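Local coordinates for protein beta-galactosidase (Geobacillus stearothermophilus, PDB 4OIF) that probably releases terminal non-reducing beta-D-galactose residues from beta-D-galactosides by hydrolysis, as an intracellular, zinc-containing, trimeric enzyme of glycoside hydrolase family 42, at residues P287-D292 with A297-K302; P325-W330 with N334-P339; G340-S345 with I357-W362; G374-H379 with R386-V391. One frame throughout, in Å; residues are numbered along the deposited sequence.

Contact 1: P287-D292 with A297-K302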
loop_
_atom_site.group_PDB
_atom_site.type_symbol
_atom_site.label_atom_id
_atom_site.label_comp_id
_atom_site.label_asym_id
_atom_site.label_seq_id
_atom_site.Cartn_x
_atom_site.Cartn_y
_atom_site.Cartn_z
ATOM N N PRO A 287 -17.937 18.079 -2.174
ATOM C CA PRO A 287 -18.001 17.169 -3.320
ATOM C C PRO A 287 -16.857 17.431 -4.289
ATOM O O PRO A 287 -16.472 18.589 -4.459
ATOM C CB PRO A 287 -19.352 17.505 -3.968
ATOM C CG PRO A 287 -20.110 18.255 -2.933
ATOM C CD PRO A 287 -19.081 19.007 -2.158
ATOM N N ALA A 288 -16.327 16.383 -4.913
ATOM C CA ALA A 288 -15.223 16.554 -5.841
ATOM C C ALA A 288 -15.747 16.896 -7.232
ATOM O O ALA A 288 -15.666 16.082 -8.158
ATOM C CB ALA A 288 -14.367 15.310 -5.877
ATOM N N TRP A 289 -16.285 18.112 -7.366
ATOM C CA TRP A 289 -16.901 18.552 -8.616
ATOM C C TRP A 289 -15.916 18.534 -9.777
ATOM O O TRP A 289 -14.768 18.947 -9.638
ATOM C CB TRP A 289 -17.487 19.963 -8.483
ATOM C CG TRP A 289 -18.589 20.123 -7.451
ATOM C CD1 TRP A 289 -18.537 20.868 -6.299
ATOM C CD2 TRP A 289 -19.898 19.539 -7.488
ATOM N NE1 TRP A 289 -19.735 20.784 -5.622
ATOM C CE2 TRP A 289 -20.586 19.976 -6.328
ATOM C CE3 TRP A 289 -20.560 18.697 -8.388
ATOM C CZ2 TRP A 289 -21.894 19.588 -6.045
ATOM C CZ3 TRP A 289 -21.863 18.313 -8.107
ATOM C CH2 TRP A 289 -22.516 18.759 -6.943
ATOM N N HIS A 290 -16.398 18.037 -10.913
ATOM C CA HIS A 290 -15.664 18.007 -12.170
ATOM C C HIS A 290 -14.549 16.971 -12.167
ATOM O O HIS A 290 -13.600 17.078 -12.944
ATOM C CB HIS A 290 -15.099 19.394 -12.500
ATOM C CG HIS A 290 -16.080 20.507 -12.300
ATOM N ND1 HIS A 290 -17.277 20.576 -12.982
ATOM C CD2 HIS A 290 -16.038 21.597 -11.499
ATOM C CE1 HIS A 290 -17.930 21.661 -12.605
ATOM N NE2 HIS A 290 -17.200 22.297 -11.707
ATOM N N ASN A 291 -14.678 15.962 -11.307
ATOM C CA ASN A 291 -13.785 14.804 -11.339
ATOM C C ASN A 291 -13.944 14.055 -12.653
ATOM O O ASN A 291 -14.891 14.296 -13.399
ATOM C CB ASN A 291 -14.035 13.858 -10.149
ATOM C CG ASN A 291 -15.408 13.164 -10.200
ATOM O OD1 ASN A 291 -15.624 12.228 -10.976
ATOM N ND2 ASN A 291 -16.318 13.593 -9.326
ATOM N N ASP A 292 -13.021 13.146 -12.937
ATOM C CA ASP A 292 -13.039 12.469 -14.227
ATOM C C ASP A 292 -13.571 11.049 -14.143
ATOM O O ASP A 292 -13.295 10.243 -15.024
ATOM C CB ASP A 292 -11.631 12.466 -14.858
ATOM C CG ASP A 292 -10.620 11.646 -14.069
ATOM O OD1 ASP A 292 -10.926 11.245 -12.916
ATOM O OD2 ASP A 292 -9.501 11.430 -14.602
ATOM N N ALA A 297 -24.134 14.992 -12.643
ATOM C CA ALA A 297 -25.425 14.513 -12.151
ATOM C C ALA A 297 -25.304 13.403 -11.087
ATOM O O ALA A 297 -26.036 13.419 -10.092
ATOM C CB ALA A 297 -26.290 14.032 -13.333
ATOM N N ASP A 298 -24.392 12.449 -11.283
ATOM C CA ASP A 298 -24.205 11.360 -10.302
ATOM C C ASP A 298 -23.702 11.882 -8.948
ATOM O O ASP A 298 -24.193 11.489 -7.861
ATOM C CB ASP A 298 -23.225 10.311 -10.841
ATOM C CG ASP A 298 -23.780 9.531 -12.023
ATOM O OD1 ASP A 298 -24.976 9.151 -12.004
ATOM O OD2 ASP A 298 -23.006 9.302 -12.977
ATOM N N LEU A 299 -22.721 12.777 -9.020
ATOM C CA LEU A 299 -22.201 13.428 -7.823
ATOM C C LEU A 299 -23.308 14.219 -7.127
ATOM O O LEU A 299 -23.481 14.121 -5.902
ATOM C CB LEU A 299 -21.033 14.340 -8.173
ATOM C CG LEU A 299 -20.293 14.961 -6.990
ATOM C CD1 LEU A 299 -19.904 13.873 -6.004
ATOM C CD2 LEU A 299 -19.052 15.708 -7.473
ATOM N N ALA A 300 -24.059 14.987 -7.919
ATOM C CA ALA A 300 -25.131 15.826 -7.386
ATOM C C ALA A 300 -26.152 14.963 -6.660
ATOM O O ALA A 300 -26.619 15.316 -5.577
ATOM C CB ALA A 300 -25.799 16.624 -8.492
ATOM N N MET A 301 -26.474 13.822 -7.260
ATOM C CA MET A 301 -27.354 12.839 -6.640
ATOM C C MET A 301 -26.813 12.374 -5.291
ATOM O O MET A 301 -27.568 12.313 -4.306
ATOM C CB MET A 301 -27.543 11.636 -7.558
ATOM C CG MET A 301 -28.556 10.631 -7.038
ATOM S SD MET A 301 -28.780 9.282 -8.196
ATOM C CE MET A 301 -27.104 8.661 -8.246
ATOM N N LYS A 302 -25.520 12.040 -5.244
ATOM C CA LYS A 302 -24.901 11.649 -3.963
ATOM C C LYS A 302 -25.044 12.735 -2.886
ATOM O O LYS A 302 -25.365 12.458 -1.699
ATOM C CB LYS A 302 -23.419 11.319 -4.155
ATOM C CG LYS A 302 -23.140 9.998 -4.837
ATOM C CD LYS A 302 -21.649 9.778 -4.939
ATOM C CE LYS A 302 -21.294 8.838 -6.056
ATOM N NZ LYS A 302 -19.816 8.751 -6.256
#

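Contact 2: P325-W330 with N334-P339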
loop_
_atom_site.group_PDB
_atom_site.type_symbol
_atom_site.label_atom_id
_atom_site.label_comp_id
_atom_site.label_asym_id
_atom_site.label_seq_id
_atom_site.Cartn_x
_atom_site.Cartn_y
_atom_site.Cartn_z
ATOM N N PRO A 325 -16.231 27.691 -1.869
ATOM C CA PRO A 325 -16.670 28.527 -2.994
ATOM C C PRO A 325 -15.842 28.264 -4.251
ATOM O O PRO A 325 -16.141 28.792 -5.319
ATOM C CB PRO A 325 -16.454 29.957 -2.479
ATOM C CG PRO A 325 -15.354 29.831 -1.470
ATOM C CD PRO A 325 -15.524 28.473 -0.833
ATOM N N SER A 326 -14.806 27.445 -4.125
ATOM C CA SER A 326 -13.933 27.166 -5.259
ATOM C C SER A 326 -13.349 25.752 -5.172
ATOM O O SER A 326 -13.929 24.803 -5.714
ATOM C CB SER A 326 -12.814 28.221 -5.348
ATOM O OG SER A 326 -12.036 28.273 -4.160
ATOM N N LEU A 327 -12.226 25.610 -4.471
ATOM C CA LEU A 327 -11.530 24.320 -4.392
ATOM C C LEU A 327 -11.146 24.009 -2.938
ATOM O O LEU A 327 -11.335 24.854 -2.064
ATOM C CB LEU A 327 -10.312 24.315 -5.348
ATOM C CG LEU A 327 -9.115 25.291 -5.286
ATOM C CD1 LEU A 327 -9.288 26.429 -4.305
ATOM C CD2 LEU A 327 -7.907 24.568 -4.855
ATOM N N VAL A 328 -10.673 22.788 -2.671
ATOM C CA VAL A 328 -10.124 22.465 -1.355
ATOM C C VAL A 328 -8.615 22.203 -1.454
ATOM O O VAL A 328 -8.015 22.411 -2.506
ATOM C CB VAL A 328 -10.815 21.251 -0.714
ATOM C CG1 VAL A 328 -12.301 21.520 -0.536
ATOM C CG2 VAL A 328 -10.574 20.001 -1.545
ATOM N N ASN A 329 -8.004 21.747 -0.366
ATOM C CA ASN A 329 -6.544 21.625 -0.324
ATOM C C ASN A 329 -6.079 20.188 -0.205
ATOM O O ASN A 329 -4.950 19.856 -0.564
ATOM C CB ASN A 329 -5.979 22.419 0.859
ATOM C CG ASN A 329 -6.493 21.903 2.202
ATOM O OD1 ASN A 329 -7.700 21.860 2.439
ATOM N ND2 ASN A 329 -5.577 21.481 3.070
ATOM N N TRP A 330 -6.968 19.340 0.297
ATOM C CA TRP A 330 -6.600 18.011 0.772
ATOM C C TRP A 330 -7.024 16.888 -0.156
ATOM O O TRP A 330 -6.851 15.721 0.184
ATOM C CB TRP A 330 -7.207 17.772 2.152
ATOM C CG TRP A 330 -8.685 18.026 2.195
ATOM C CD1 TRP A 330 -9.310 19.245 2.301
ATOM C CD2 TRP A 330 -9.727 17.046 2.121
ATOM N NE1 TRP A 330 -10.675 19.078 2.300
ATOM C CE2 TRP A 330 -10.958 17.739 2.196
ATOM C CE3 TRP A 330 -9.742 15.651 2.007
ATOM C CZ2 TRP A 330 -12.185 17.083 2.161
ATOM C CZ3 TRP A 330 -10.966 15.000 1.975
ATOM C CH2 TRP A 330 -12.169 15.716 2.045
ATOM N N ASN A 334 -7.027 18.897 -6.607
ATOM C CA ASN A 334 -7.782 20.033 -6.087
ATOM C C ASN A 334 -8.314 20.947 -7.181
ATOM O O ASN A 334 -7.857 22.067 -7.355
ATOM C CB ASN A 334 -6.924 20.818 -5.099
ATOM C CG ASN A 334 -6.558 19.986 -3.888
ATOM O OD1 ASN A 334 -7.423 19.616 -3.093
ATOM N ND2 ASN A 334 -5.276 19.657 -3.758
ATOM N N LYS A 335 -9.297 20.443 -7.911
ATOM C CA LYS A 335 -9.917 21.187 -8.992
ATOM C C LYS A 335 -10.979 22.127 -8.426
ATOM O O LYS A 335 -11.743 21.752 -7.531
ATOM C CB LYS A 335 -10.528 20.224 -10.007
ATOM C CG LYS A 335 -10.800 20.793 -11.381
ATOM C CD LYS A 335 -11.294 19.685 -12.301
ATOM C CE LYS A 335 -11.607 20.188 -13.681
ATOM N NZ LYS A 335 -12.195 19.075 -14.462
ATOM N N ALA A 336 -11.012 23.348 -8.949
ATOM C CA ALA A 336 -11.989 24.343 -8.536
ATOM C C ALA A 336 -13.293 24.211 -9.309
ATOM O O ALA A 336 -13.324 23.701 -10.436
ATOM C CB ALA A 336 -11.420 25.747 -8.706
ATOM N N LYS A 337 -14.371 24.672 -8.679
ATOM C CA LYS A 337 -15.668 24.774 -9.324
ATOM C C LYS A 337 -15.594 25.614 -10.597
ATOM O O LYS A 337 -14.993 26.694 -10.612
ATOM C CB LYS A 337 -16.689 25.382 -8.365
ATOM C CG LYS A 337 -17.102 24.472 -7.229
ATOM C CD LYS A 337 -17.919 25.236 -6.197
ATOM C CE LYS A 337 -18.694 24.287 -5.294
ATOM N NZ LYS A 337 -19.282 24.987 -4.123
ATOM N N ARG A 338 -16.201 25.108 -11.664
ATOM C CA ARG A 338 -16.354 25.866 -12.903
ATOM C C ARG A 338 -17.365 26.975 -12.693
ATOM O O ARG A 338 -18.224 26.852 -11.829
ATOM C CB ARG A 338 -16.799 24.950 -14.048
ATOM C CG ARG A 338 -15.653 24.459 -14.892
ATOM C CD ARG A 338 -14.658 23.670 -14.061
ATOM N NE ARG A 338 -13.483 23.347 -14.852
ATOM C CZ ARG A 338 -12.237 23.627 -14.500
ATOM N NH1 ARG A 338 -11.981 24.217 -13.340
ATOM N NH2 ARG A 338 -11.245 23.291 -15.312
ATOM N N PRO A 339 -17.264 28.064 -13.477
ATOM C CA PRO A 339 -18.252 29.151 -13.406
ATOM C C PRO A 339 -19.671 28.595 -13.380
ATOM O O PRO A 339 -19.963 27.683 -14.157
ATOM C CB PRO A 339 -18.002 29.938 -14.692
ATOM C CG PRO A 339 -16.540 29.714 -14.977
ATOM C CD PRO A 339 -16.234 28.316 -14.503
HETATM O O HOH W 1 -10.742 20.997 -4.829
#

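Contact 3: G340-S345 with I357-W362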
loop_
_atom_site.group_PDB
_atom_site.type_symbol
_atom_site.label_atom_id
_atom_site.label_comp_id
_atom_site.label_asym_id
_atom_site.label_seq_id
_atom_site.Cartn_x
_atom_site.Cartn_y
_atom_site.Cartn_z
ATOM N N GLY A 340 -20.515 29.097 -12.482
ATOM C CA GLY A 340 -21.888 28.641 -12.387
ATOM C C GLY A 340 -22.119 27.480 -11.426
ATOM O O GLY A 340 -23.218 27.321 -10.881
ATOM N N MET A 341 -21.089 26.667 -11.211
ATOM C CA MET A 341 -21.245 25.467 -10.408
ATOM C C MET A 341 -21.436 25.808 -8.932
ATOM O O MET A 341 -22.146 25.099 -8.202
ATOM C CB MET A 341 -20.040 24.541 -10.595
ATOM C CG MET A 341 -20.008 23.361 -9.639
ATOM S SD MET A 341 -21.463 22.303 -9.754
ATOM C CE MET A 341 -21.309 21.738 -11.425
ATOM N N HIS A 342 -20.806 26.891 -8.484
ATOM C CA HIS A 342 -20.963 27.277 -7.093
ATOM C C HIS A 342 -22.397 27.716 -6.832
ATOM O O HIS A 342 -23.039 27.268 -5.864
ATOM C CB HIS A 342 -19.998 28.386 -6.694
ATOM C CG HIS A 342 -20.157 28.795 -5.267
ATOM N ND1 HIS A 342 -20.086 27.891 -4.231
ATOM C CD2 HIS A 342 -20.447 29.990 -4.703
ATOM C CE1 HIS A 342 -20.291 28.517 -3.088
ATOM N NE2 HIS A 342 -20.520 29.791 -3.347
ATOM N N PHE A 343 -22.904 28.579 -7.705
ATOM C CA PHE A 343 -24.293 29.017 -7.600
ATOM C C PHE A 343 -25.253 27.804 -7.569
ATOM O O PHE A 343 -26.129 27.674 -6.679
ATOM C CB PHE A 343 -24.650 29.972 -8.752
ATOM C CG PHE A 343 -25.951 30.666 -8.547
ATOM C CD1 PHE A 343 -26.012 31.850 -7.842
ATOM C CD2 PHE A 343 -27.136 30.091 -8.989
ATOM C CE1 PHE A 343 -27.227 32.465 -7.600
ATOM C CE2 PHE A 343 -28.348 30.703 -8.758
ATOM C CZ PHE A 343 -28.392 31.892 -8.060
ATOM N N LEU A 344 -25.044 26.906 -8.526
ATOM C CA LEU A 344 -25.850 25.698 -8.688
ATOM C C LEU A 344 -25.870 24.841 -7.432
ATOM O O LEU A 344 -26.950 24.484 -6.929
ATOM C CB LEU A 344 -25.325 24.888 -9.875
ATOM C CG LEU A 344 -25.742 23.432 -10.082
ATOM C CD1 LEU A 344 -27.255 23.259 -10.204
ATOM C CD2 LEU A 344 -25.024 22.842 -11.302
ATOM N N SER A 345 -24.679 24.523 -6.924
ATOM C CA SER A 345 -24.551 23.691 -5.727
ATOM C C SER A 345 -25.177 24.358 -4.486
ATOM O O SER A 345 -25.808 23.686 -3.654
ATOM C CB SER A 345 -23.078 23.338 -5.472
ATOM O OG SER A 345 -22.292 24.458 -5.109
ATOM N N ILE A 357 -26.067 29.046 3.526
ATOM C CA ILE A 357 -24.901 28.760 2.712
ATOM C C ILE A 357 -23.670 29.339 3.430
ATOM O O ILE A 357 -23.437 30.568 3.479
ATOM C CB ILE A 357 -25.024 29.329 1.280
ATOM C CG1 ILE A 357 -26.246 28.736 0.558
ATOM C CG2 ILE A 357 -23.761 29.039 0.498
ATOM C CD1 ILE A 357 -26.181 27.233 0.317
ATOM N N LEU A 358 -22.898 28.434 4.017
ATOM C CA LEU A 358 -21.729 28.812 4.783
ATOM C C LEU A 358 -20.487 28.095 4.242
ATOM O O LEU A 358 -20.526 26.918 3.863
ATOM C CB LEU A 358 -21.943 28.512 6.272
ATOM C CG LEU A 358 -23.131 29.249 6.910
ATOM C CD1 LEU A 358 -23.510 28.683 8.291
ATOM C CD2 LEU A 358 -22.848 30.745 6.999
ATOM N N TYR A 359 -19.391 28.842 4.207
ATOM C CA TYR A 359 -18.144 28.414 3.617
ATOM C C TYR A 359 -17.070 28.127 4.647
ATOM O O TYR A 359 -17.063 28.656 5.771
ATOM C CB TYR A 359 -17.600 29.487 2.668
ATOM C CG TYR A 359 -18.608 30.062 1.701
ATOM C CD1 TYR A 359 -19.267 29.248 0.784
ATOM C CD2 TYR A 359 -18.885 31.430 1.690
ATOM C CE1 TYR A 359 -20.188 29.780 -0.105
ATOM C CE2 TYR A 359 -19.793 31.972 0.803
ATOM C CZ TYR A 359 -20.442 31.142 -0.093
ATOM O OH TYR A 359 -21.350 31.679 -0.975
ATOM N N PHE A 360 -16.144 27.279 4.246
ATOM C CA PHE A 360 -14.810 27.406 4.766
ATOM C C PHE A 360 -13.956 27.850 3.596
ATOM O O PHE A 360 -13.875 27.138 2.599
ATOM C CB PHE A 360 -14.269 26.108 5.361
ATOM C CG PHE A 360 -12.946 26.306 6.023
ATOM C CD1 PHE A 360 -12.875 26.654 7.368
ATOM C CD2 PHE A 360 -11.777 26.245 5.281
ATOM C CE1 PHE A 360 -11.658 26.887 7.973
ATOM C CE2 PHE A 360 -10.556 26.479 5.877
ATOM C CZ PHE A 360 -10.494 26.804 7.223
ATOM N N GLN A 361 -13.334 29.022 3.690
ATOM C CA GLN A 361 -13.473 29.948 4.806
ATOM C C GLN A 361 -13.687 31.352 4.222
ATOM O O GLN A 361 -13.870 31.494 3.014
ATOM C CB GLN A 361 -12.236 29.912 5.717
ATOM C CG GLN A 361 -10.926 30.214 5.008
ATOM C CD GLN A 361 -9.719 30.199 5.948
ATOM O OE1 GLN A 361 -9.802 30.638 7.095
ATOM N NE2 GLN A 361 -8.588 29.705 5.452
ATOM N N TRP A 362 -13.673 32.386 5.059
ATOM C CA TRP A 362 -13.839 33.737 4.540
ATOM C C TRP A 362 -12.606 34.183 3.769
ATOM O O TRP A 362 -12.692 34.573 2.602
ATOM C CB TRP A 362 -14.111 34.738 5.657
ATOM C CG TRP A 362 -13.977 36.151 5.174
ATOM C CD1 TRP A 362 -12.985 37.039 5.488
ATOM C CD2 TRP A 362 -14.839 36.825 4.246
ATOM N NE1 TRP A 362 -13.187 38.228 4.831
ATOM C CE2 TRP A 362 -14.320 38.125 4.065
ATOM C CE3 TRP A 362 -16.003 36.456 3.555
ATOM C CZ2 TRP A 362 -14.932 39.063 3.226
ATOM C CZ3 TRP A 362 -16.607 37.385 2.724
ATOM C CH2 TRP A 362 -16.065 38.669 2.561
#

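Contact 4: G374-H379 with R386-V391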
loop_
_atom_site.group_PDB
_atom_site.type_symbol
_atom_site.label_atom_id
_atom_site.label_comp_id
_atom_site.label_asym_id
_atom_site.label_seq_id
_atom_site.Cartn_x
_atom_site.Cartn_y
_atom_site.Cartn_z
ATOM N N GLY A 374 -9.914 26.706 -0.647
ATOM C CA GLY A 374 -10.764 27.758 -1.173
ATOM C C GLY A 374 -11.263 28.702 -0.091
ATOM O O GLY A 374 -11.372 28.332 1.078
ATOM N N ALA A 375 -11.531 29.940 -0.487
ATOM C CA ALA A 375 -12.159 30.928 0.383
ATOM C C ALA A 375 -12.813 32.005 -0.460
ATOM O O ALA A 375 -12.558 32.106 -1.664
ATOM C CB ALA A 375 -11.145 31.552 1.331
ATOM N N VAL A 376 -13.653 32.815 0.175
ATOM C CA VAL A 376 -14.284 33.916 -0.516
ATOM C C VAL A 376 -13.212 34.872 -1.027
ATOM O O VAL A 376 -13.265 35.331 -2.173
ATOM C CB VAL A 376 -15.271 34.651 0.398
ATOM C CG1 VAL A 376 -15.826 35.888 -0.296
ATOM C CG2 VAL A 376 -16.396 33.706 0.804
ATOM N N VAL A 377 -12.225 35.145 -0.179
ATOM C CA VAL A 377 -11.177 36.098 -0.513
ATOM C C VAL A 377 -9.835 35.398 -0.684
ATOM O O VAL A 377 -9.353 34.709 0.218
ATOM C CB VAL A 377 -11.038 37.216 0.557
ATOM C CG1 VAL A 377 -10.066 38.276 0.067
ATOM C CG2 VAL A 377 -12.408 37.852 0.882
ATOM N N ASP A 378 -9.245 35.589 -1.860
ATOM C CA ASP A 378 -7.967 34.992 -2.215
ATOM C C ASP A 378 -6.809 35.777 -1.601
ATOM O O ASP A 378 -7.023 36.789 -0.928
ATOM C CB ASP A 378 -7.817 34.945 -3.739
ATOM C CG ASP A 378 -6.905 33.832 -4.208
ATOM O OD1 ASP A 378 -6.134 33.276 -3.388
ATOM O OD2 ASP A 378 -6.954 33.530 -5.413
ATOM N N HIS A 379 -5.585 35.317 -1.854
ATOM C CA HIS A 379 -4.402 35.987 -1.344
ATOM C C HIS A 379 -4.254 37.373 -1.949
ATOM O O HIS A 379 -3.576 38.228 -1.382
ATOM C CB HIS A 379 -3.147 35.159 -1.615
ATOM C CG HIS A 379 -3.140 33.833 -0.917
ATOM N ND1 HIS A 379 -3.091 33.710 0.455
ATOM C CD2 HIS A 379 -3.178 32.569 -1.405
ATOM C CE1 HIS A 379 -3.102 32.432 0.784
ATOM N NE2 HIS A 379 -3.154 31.719 -0.329
ATOM N N ARG A 386 -13.315 35.781 -9.828
ATOM C CA ARG A 386 -14.513 35.063 -10.267
ATOM C C ARG A 386 -15.179 34.358 -9.086
ATOM O O ARG A 386 -16.411 34.246 -9.028
ATOM C CB ARG A 386 -14.195 34.064 -11.386
ATOM C CG ARG A 386 -13.435 32.794 -11.000
ATOM C CD ARG A 386 -13.333 31.909 -12.240
ATOM N NE ARG A 386 -12.703 30.602 -12.040
ATOM C CZ ARG A 386 -13.365 29.471 -11.801
ATOM N NH1 ARG A 386 -14.686 29.476 -11.689
ATOM N NH2 ARG A 386 -12.704 28.330 -11.652
ATOM N N VAL A 387 -14.362 33.916 -8.138
ATOM C CA VAL A 387 -14.868 33.261 -6.949
ATOM C C VAL A 387 -15.641 34.259 -6.103
ATOM O O VAL A 387 -16.776 33.979 -5.685
ATOM C CB VAL A 387 -13.733 32.612 -6.119
ATOM C CG1 VAL A 387 -14.299 31.933 -4.894
ATOM C CG2 VAL A 387 -13.010 31.582 -6.954
ATOM N N PHE A 388 -15.043 35.428 -5.871
ATOM C CA PHE A 388 -15.702 36.476 -5.087
ATOM C C PHE A 388 -17.028 36.868 -5.726
ATOM O O PHE A 388 -18.050 36.997 -5.042
ATOM C CB PHE A 388 -14.811 37.718 -4.938
ATOM C CG PHE A 388 -15.353 38.737 -3.960
ATOM C CD1 PHE A 388 -16.232 39.732 -4.381
ATOM C CD2 PHE A 388 -14.996 38.686 -2.616
ATOM C CE1 PHE A 388 -16.740 40.656 -3.486
ATOM C CE2 PHE A 388 -15.500 39.609 -1.707
ATOM C CZ PHE A 388 -16.374 40.597 -2.143
ATOM N N GLN A 389 -17.011 37.039 -7.043
ATOM C CA GLN A 389 -18.204 37.460 -7.755
ATOM C C GLN A 389 -19.288 36.391 -7.698
ATOM O O GLN A 389 -20.454 36.711 -7.475
ATOM C CB GLN A 389 -17.867 37.831 -9.207
ATOM C CG GLN A 389 -17.091 39.150 -9.347
ATOM C CD GLN A 389 -17.737 40.312 -8.576
ATOM O OE1 GLN A 389 -18.954 40.527 -8.640
ATOM N NE2 GLN A 389 -16.916 41.066 -7.843
ATOM N N GLU A 390 -18.938 35.121 -7.863
ATOM C CA GLU A 390 -20.011 34.135 -7.839
ATOM C C GLU A 390 -20.568 33.988 -6.420
ATOM O O GLU A 390 -21.777 33.776 -6.243
ATOM C CB GLU A 390 -19.566 32.778 -8.391
ATOM C CG GLU A 390 -20.757 31.823 -8.508
ATOM C CD GLU A 390 -20.572 30.716 -9.536
ATOM O OE1 GLU A 390 -19.679 30.837 -10.410
ATOM O OE2 GLU A 390 -21.336 29.724 -9.459
ATOM N N VAL A 391 -19.708 34.121 -5.411
ATOM C CA VAL A 391 -20.210 34.185 -4.040
ATOM C C VAL A 391 -21.192 35.357 -3.863
ATOM O O VAL A 391 -22.270 35.186 -3.304
ATOM C CB VAL A 391 -19.062 34.303 -3.027
ATOM C CG1 VAL A 391 -19.586 34.713 -1.658
ATOM C CG2 VAL A 391 -18.320 32.983 -2.942
#

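Contact 1: P287-D292 with A297-K302
The carbonyl oxygen of Ala-288 is held from within its own loop while Leu-299 of the helix presses on it. Asn-291 donates to it through ND2, with 2.8 Å between ND2 and Ala-288 O and an N-H...O angle of 160°, and the backbone N of Asn-291 adds a weak bond. ND2 of Asn-291 also bonds Glu-294 OE2, and its OD1 takes the backbone N of Trp-293, so the carboxamide is fixed at both ends. Into the turn reaches Leu-299, whose CG stands anti to its own N (chi1 -173°). Its methyl CD2 does most of the touching, 3.5 Å from Ala-288 O, 4.0 Å from Pro-287 CB and 3.9 Å from Asn-291 ND2. CD2 also comes within 3.5 Å of Trp-289 CE3, and Leu-299 CG makes an off-centre CH-pi contact with the six-membered ring of Trp-289, 4.3 Å from its centroid. Ala-300 meets that ring differently: its CA lies at the edge, near the ring plane, 4.0 Å from Trp-289 CH2. Met-341 and Ser-345 of helix 341-351 and Lys-337 also pack on the indole, and Tyr-536 of the second subunit packs on Ala-288 and Asn-291. A type II turn from Ala-288 to Asn-291 is thereby seated on helix 296-312, in the loop that leads from strand 282-284 to that helix, a beta-to-alpha connection of the TIM barrel.

Contact 2: P325-W330 with N334-P339
Leu-327 places CG between its backbone N and carbonyl carbon (chi1 60°), which lays its side chain against the backbone of Asn-334 to Ala-336, while Asn-334 has CG anti to its own carbonyl carbon (chi1 -63°) and turns its carboxamide back toward Val-328 and Asn-329. Leu-327 CD2 approaches Asn-334 O to 3.5 Å, and CB of Leu-327 lies 3.8 Å from CB of Ala-336. The touching parts, 325-330 and 334-337, run in nearly opposite directions, yet only one good direct bond joins them: Lys-337 N to Ser-326 O, 3.0 Å and 158°, with the donor above the carbonyl plane. Ala-336 CA makes a CA-H...O contact with the same oxygen, and the extended Lys-337 chain passes it with CG on the way to Thr-324 O, which its NZ bonds. Further along, a water takes over, accepting from Val-328 N at 2.8 Å and donating to Lys-335 O at 3.0 Å. The Asn-334 amide has only a weak bond here, ND2 to Asn-329 O at 3.2 Å; ND2 also donates to Phe-431 O of the second subunit, and OD1 accepts from His-331 N. Lys-335 NZ likewise pairs with Asp-539 of that subunit. With few direct bonds of its own, this loop, which carries the predicted substrate-binding Trp-330, appears to owe part of its polar satisfaction to the trimer interface.

Contact 3: G340-S345 with I357-W362
One hydrogen bond joins His-342 to Tyr-359: NE2 of the imidazole donates to the phenolic OH across 3.1 Å, at a nearly straight 168°, and the oxygen lies in the ring plane. At its other nitrogen, ND1, His-342 meets Lys-337 NZ, consistent with a neutral imidazole carrying its proton on NE2. The phenol oxygen is shared with His-17 NE2. The bond spans the final beta-alpha-beta unit of the TIM barrel, since His-342 sits in the first turn of helix 341-351 and Tyr-359 on strand 356-359, the eighth barrel strand, which pairs in parallel with strand 16-21. Ring contact is the second element. With CG anti to the backbone N (chi1 180°), the imidazole swings out from the helix until its rim meets that of the phenol; the planes stand at 46° and the centroids are 5.2 Å apart. Tyr-359 CE1 lies in the imidazole plane, 3.2 Å from His-342 CE1. Apolar packing comes from helix 386-399, where Val-391 touches the Tyr-359 side chain.

Contact 4: G374-H379 with R386-V391
The Phe-388 ring meets two valines of the opposing loop in different ways. At its edge, near the ring plane, Val-377 brings CG2 to 4.4 Å from Phe-388 CE2, whereas Val-376 comes in obliquely, its CG1 3.7 Å from Phe-388 CD2. CG of Phe-388 stands anti to its own N (chi1 -171°), which carries the ring alongside the loop; CB lies 4.0 Å from Val-376 O. Leu-39 and Leu-42 of helix 30-42, with Ser-43 just beyond it, pack on the same phenylalanine. Helix 386-399 follows strand 356-359, the last strand of the TIM barrel, and the loop 374-379 lies on the path between them; its backbone bonds reach Leu-327, Gln-361, Trp-362 and Lys-364. One turn further along the helix, Val-391 presents CG1 to Val-376 CG2 at 4.2 Å, the two side chains crossing at about a right angle. Val-376 also packs on Tyr-359, which links the loop to strand 356-359. Nearer the helix start, Val-387 points CG1 at the backbone, 3.7 Å from Ala-375 O. No hydrogen bond joins the two segments, and the polar groups have partners of their own: Asp-378 OD1 accepts from His-379 N within the loop and forms a salt bridge with Lys-364, while Arg-386 bonds Lys-337 O and pairs with Glu-531 of the second subunit.

In the fold
From the N terminus the contacts follow in series; none nests in or crosses another. Contact 1 closes the short loop between strand 282-284 and helix 296-312. Contact 2 closes a loop after strand 319-322, and contact 3 spans helix 341-351 to reach strand 356-359. Contact 4 then folds the loop after that strand onto helix 386-399. They are knit together in space: His-290 O of contact 1 meets Lys-335 NZ of contact 2, Leu-327 O of contact 2 meets Gly-374 N of contact 4, and Glu-390 of contact 4 bonds the backbone N of Gly-340 and Phe-343 in contact 3. Contacts 1, 2 and 4 also touch the second subunit.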